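Local coordinates for protein ribonucleoside-diphosphate reductase subunit beta (Streptococcus sanguinis, PDB 4N83) that probably supplies, as the dimetal-bearing small subunit of a class Ib ribonucleotide reductase, part of the machinery that converts ribonucleotides into deoxyribonucleotides for DNA synthesis, at residues K218-Y222 against L261-D267. Numbering follows the deposited sequence.
Sequences KEWMY and LMNLGQD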
ATOM      1  N   LYS A 218      30.582  -1.858  -2.588  1.00118.69           N
ATOM      2  CA  LYS A 218      30.868  -3.129  -1.916  1.00117.94           C
ATOM      3  C   LYS A 218      31.640  -2.908  -0.615  1.00120.26           C
ATOM      4  O   LYS A 218      31.435  -3.630   0.359  1.00119.61           O
ATOM      5  CB  LYS A 218      31.650  -4.072  -2.840  1.00117.27           C
ATOM      6  CG  LYS A 218      30.815  -4.667  -3.964  1.00114.95           C
ATOM      7  CD  LYS A 218      31.671  -5.388  -4.996  1.00114.30           C
ATOM      8  CE  LYS A 218      32.277  -6.668  -4.442  1.00113.71           C
ATOM      9  NZ  LYS A 218      33.000  -7.437  -5.492  1.00112.96           N
ATOM     10  N   GLU A 219      32.518  -1.906  -0.605  1.00122.86           N
ATOM     11  CA  GLU A 219      33.235  -1.518   0.611  1.00124.89           C
ATOM     12  C   GLU A 219      32.266  -0.945   1.648  1.00125.82           C
ATOM     13  O   GLU A 219      32.343  -1.287   2.829  1.00127.01           O
ATOM     14  CB  GLU A 219      34.333  -0.498   0.291  1.00126.63           C
ATOM     15  CG  GLU A 219      35.317  -0.260   1.429  1.00128.05           C
ATOM     16  CD  GLU A 219      36.386   0.763   1.089  1.00129.55           C
ATOM     17  OE1 GLU A 219      36.342   1.345  -0.016  1.00128.70           O
ATOM     18  OE2 GLU A 219      37.277   0.988   1.933  1.00131.06           O
ATOM     19  N   TRP A 220      31.356  -0.082   1.200  1.00125.94           N
ATOM     20  CA  TRP A 220      30.322   0.487   2.069  1.00126.19           C
ATOM     21  C   TRP A 220      29.299  -0.571   2.499  1.00124.42           C
ATOM     22  O   TRP A 220      28.669  -0.446   3.551  1.00123.40           O
ATOM     23  CB  TRP A 220      29.613   1.651   1.364  1.00126.16           C
ATOM     24  CG  TRP A 220      28.723   2.464   2.265  1.00126.34           C
ATOM     25  CD1 TRP A 220      29.085   3.543   3.020  1.00128.14           C
ATOM     26  CD2 TRP A 220      27.325   2.260   2.500  1.00124.63           C
ATOM     27  NE1 TRP A 220      27.998   4.023   3.712  1.00127.47           N
ATOM     28  CE2 TRP A 220      26.906   3.253   3.412  1.00125.48           C
ATOM     29  CE3 TRP A 220      26.386   1.333   2.031  1.00122.21           C
ATOM     30  CZ2 TRP A 220      25.587   3.346   3.862  1.00124.67           C
ATOM     31  CZ3 TRP A 220      25.075   1.426   2.479  1.00120.94           C
ATOM     32  CH2 TRP A 220      24.689   2.426   3.387  1.00122.20           C
ATOM     33  N   MET A 221      29.144  -1.608   1.680  1.00124.25           N
ATOM     34  CA  MET A 221      28.200  -2.691   1.948  1.00124.03           C
ATOM     35  C   MET A 221      28.645  -3.564   3.122  1.00124.45           C
ATOM     36  O   MET A 221      27.900  -3.733   4.090  1.00123.13           O
ATOM     37  CB  MET A 221      28.028  -3.547   0.688  1.00123.63           C
ATOM     38  CG  MET A 221      27.011  -4.669   0.808  1.00122.20           C
ATOM     39  SD  MET A 221      26.517  -5.313  -0.802  1.00119.99           S
ATOM     40  CE  MET A 221      25.664  -6.804  -0.303  1.00118.76           C
ATOM     41  N   TYR A 222      29.853  -4.114   3.032  1.00126.42           N
ATOM     42  CA  TYR A 222      30.381  -4.990   4.083  1.00128.26           C
ATOM     43  C   TYR A 222      30.697  -4.230   5.374  1.00130.41           C
ATOM     44  O   TYR A 222      30.589  -4.795   6.462  1.00130.50           O
ATOM     45  CB  TYR A 222      31.613  -5.760   3.592  1.00130.00           C
ATOM     46  CG  TYR A 222      31.283  -6.838   2.578  1.00129.03           C
ATOM     47  CD1 TYR A 222      30.639  -8.012   2.964  1.00127.86           C
ATOM     48  CD2 TYR A 222      31.615  -6.686   1.233  1.00129.30           C
ATOM     49  CE1 TYR A 222      30.333  -9.000   2.041  1.00126.90           C
ATOM     50  CE2 TYR A 222      31.314  -7.668   0.303  1.00127.81           C
ATOM     51  CZ  TYR A 222      30.675  -8.823   0.712  1.00126.89           C
ATOM     52  OH  TYR A 222      30.376  -9.798  -0.211  1.00126.18           O
ATOM     53  N   LEU A 261      22.954 -11.309   1.056  1.00112.21           N
ATOM     54  CA  LEU A 261      24.013 -11.145   0.061  1.00113.35           C
ATOM     55  C   LEU A 261      23.597 -11.732  -1.288  1.00110.57           C
ATOM     56  O   LEU A 261      23.808 -11.113  -2.332  1.00110.85           O
ATOM     57  CB  LEU A 261      25.311 -11.816   0.535  1.00116.00           C
ATOM     58  CG  LEU A 261      26.116 -11.067   1.602  1.00118.44           C
ATOM     59  CD1 LEU A 261      26.959 -12.026   2.434  1.00119.57           C
ATOM     60  CD2 LEU A 261      26.991 -10.001   0.959  1.00119.64           C
ATOM     61  N   MET A 262      23.003 -12.923  -1.253  1.00107.37           N
ATOM     62  CA  MET A 262      22.617 -13.635  -2.471  1.00105.23           C
ATOM     63  C   MET A 262      21.510 -12.918  -3.243  1.00102.16           C
ATOM     64  O   MET A 262      21.492 -12.951  -4.474  1.00101.09           O
ATOM     65  CB  MET A 262      22.183 -15.065  -2.137  1.00105.86           C
ATOM     66  CG  MET A 262      21.989 -15.953  -3.358  1.00105.67           C
ATOM     67  SD  MET A 262      22.300 -17.697  -3.020  1.00106.62           S
ATOM     68  CE  MET A 262      24.084 -17.699  -2.828  1.00107.65           C
ATOM     69  N   ASN A 263      20.592 -12.275  -2.522  1.00 99.76           N
ATOM     70  CA  ASN A 263      19.546 -11.471  -3.156  1.00 97.55           C
ATOM     71  C   ASN A 263      20.120 -10.232  -3.840  1.00 98.17           C
ATOM     72  O   ASN A 263      19.687  -9.870  -4.933  1.00 97.40           O
ATOM     73  CB  ASN A 263      18.483 -11.048  -2.135  1.00 96.44           C
ATOM     74  CG  ASN A 263      17.652 -12.213  -1.626  1.00 95.15           C
ATOM     75  OD1 ASN A 263      17.223 -12.217  -0.474  1.00 95.08           O
ATOM     76  ND2 ASN A 263      17.417 -13.203  -2.480  1.00 94.57           N
ATOM     77  N   LEU A 264      21.100  -9.597  -3.199  1.00 99.20           N
ATOM     78  CA  LEU A 264      21.747  -8.401  -3.752  1.00100.06           C
ATOM     79  C   LEU A 264      22.780  -8.724  -4.841  1.00100.22           C
ATOM     80  O   LEU A 264      23.385  -7.815  -5.409  1.00100.15           O
ATOM     81  CB  LEU A 264      22.397  -7.582  -2.631  1.00101.72           C
ATOM     82  CG  LEU A 264      21.417  -6.887  -1.677  1.00101.92           C
ATOM     83  CD1 LEU A 264      22.082  -6.539  -0.353  1.00103.45           C
ATOM     84  CD2 LEU A 264      20.825  -5.640  -2.317  1.00101.86           C
ATOM     85  N   GLY A 265      22.981 -10.010  -5.126  1.00100.12           N
ATOM     86  CA  GLY A 265      23.873 -10.441  -6.201  1.00101.00           C
ATOM     87  C   GLY A 265      25.321 -10.581  -5.769  1.00103.37           C
ATOM     88  O   GLY A 265      26.229 -10.503  -6.598  1.00104.06           O
ATOM     89  N   GLN A 266      25.535 -10.791  -4.472  1.00105.06           N
ATOM     90  CA  GLN A 266      26.873 -10.968  -3.917  1.00107.28           C
ATOM     91  C   GLN A 266      27.053 -12.388  -3.393  1.00107.32           C
ATOM     92  O   GLN A 266      26.086 -13.139  -3.246  1.00106.21           O
ATOM     93  CB  GLN A 266      27.127  -9.955  -2.797  1.00108.87           C
ATOM     94  CG  GLN A 266      27.277  -8.517  -3.278  1.00110.26           C
ATOM     95  CD  GLN A 266      28.445  -8.316  -4.231  1.00111.61           C
ATOM     96  OE1 GLN A 266      28.372  -7.503  -5.153  1.00112.60           O
ATOM     97  NE2 GLN A 266      29.527  -9.057  -4.015  1.00112.16           N
ATOM     98  N   ASP A 267      28.301 -12.740  -3.106  1.00108.91           N
ATOM     99  CA  ASP A 267      28.660 -14.099  -2.712  1.00109.10           C
ATOM    100  C   ASP A 267      28.423 -14.318  -1.216  1.00110.18           C
ATOM    101  O   ASP A 267      28.499 -13.369  -0.434  1.00109.89           O
ATOM    102  CB  ASP A 267      30.125 -14.370  -3.065  1.00109.97           C
ATOM    103  CG  ASP A 267      30.414 -14.166  -4.543  1.00109.07           C
ATOM    104  OD1 ASP A 267      29.713 -14.775  -5.377  1.00107.22           O
ATOM    105  OD2 ASP A 267      31.340 -13.396  -4.872  1.00110.20           O
TER
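Met221 of helix 211-240 reaches across to Leu261, Leu264 and Gln266, where helix 246-263 ends. Its side chain can be followed outward: CB points at the other segment, CG lies anti to the backbone N (chi1 -177°), and the extended chain beyond brings SD to 4.1 Å from Gln266 CG. The terminal methyl makes the closest contacts of this residue, with Met221 CE 3.6 Å from Leu264 CD1 and 3.7 Å from Leu261 CD2.

Leu261 CD2 also meets the phenol end of Tyr222, lying 3.6 Å from Tyr222 OH and 3.7 Å from Tyr222 CE1; the two side chains cross at roughly a right angle. Gln266 is bent at chi2 (-61°), which turns its amide toward Lys218, and Lys218 CE sits 3.7 Å from Gln266 NE2. The amide stands nearly perpendicular to the Tyr222 ring (83°), so the two do not stack.

A Schellman motif sets the backbone before Gln266: Gly265 has positive phi, Gln266 N bonds back to Leu261 O at 2.8 Å, and Gly265 N bonds weakly to Met262 O. Phe155 touches Met221 and Val154 touches Leu264, whose own side chain is about 12 Å from a bound manganese ion. Methyl carbons make the closest approaches, the phenol oxygen among their partners, so van der Waals contact rather than directional bonding joins helix 211-240 to the C-terminal end of helix 246-263 and the following turn.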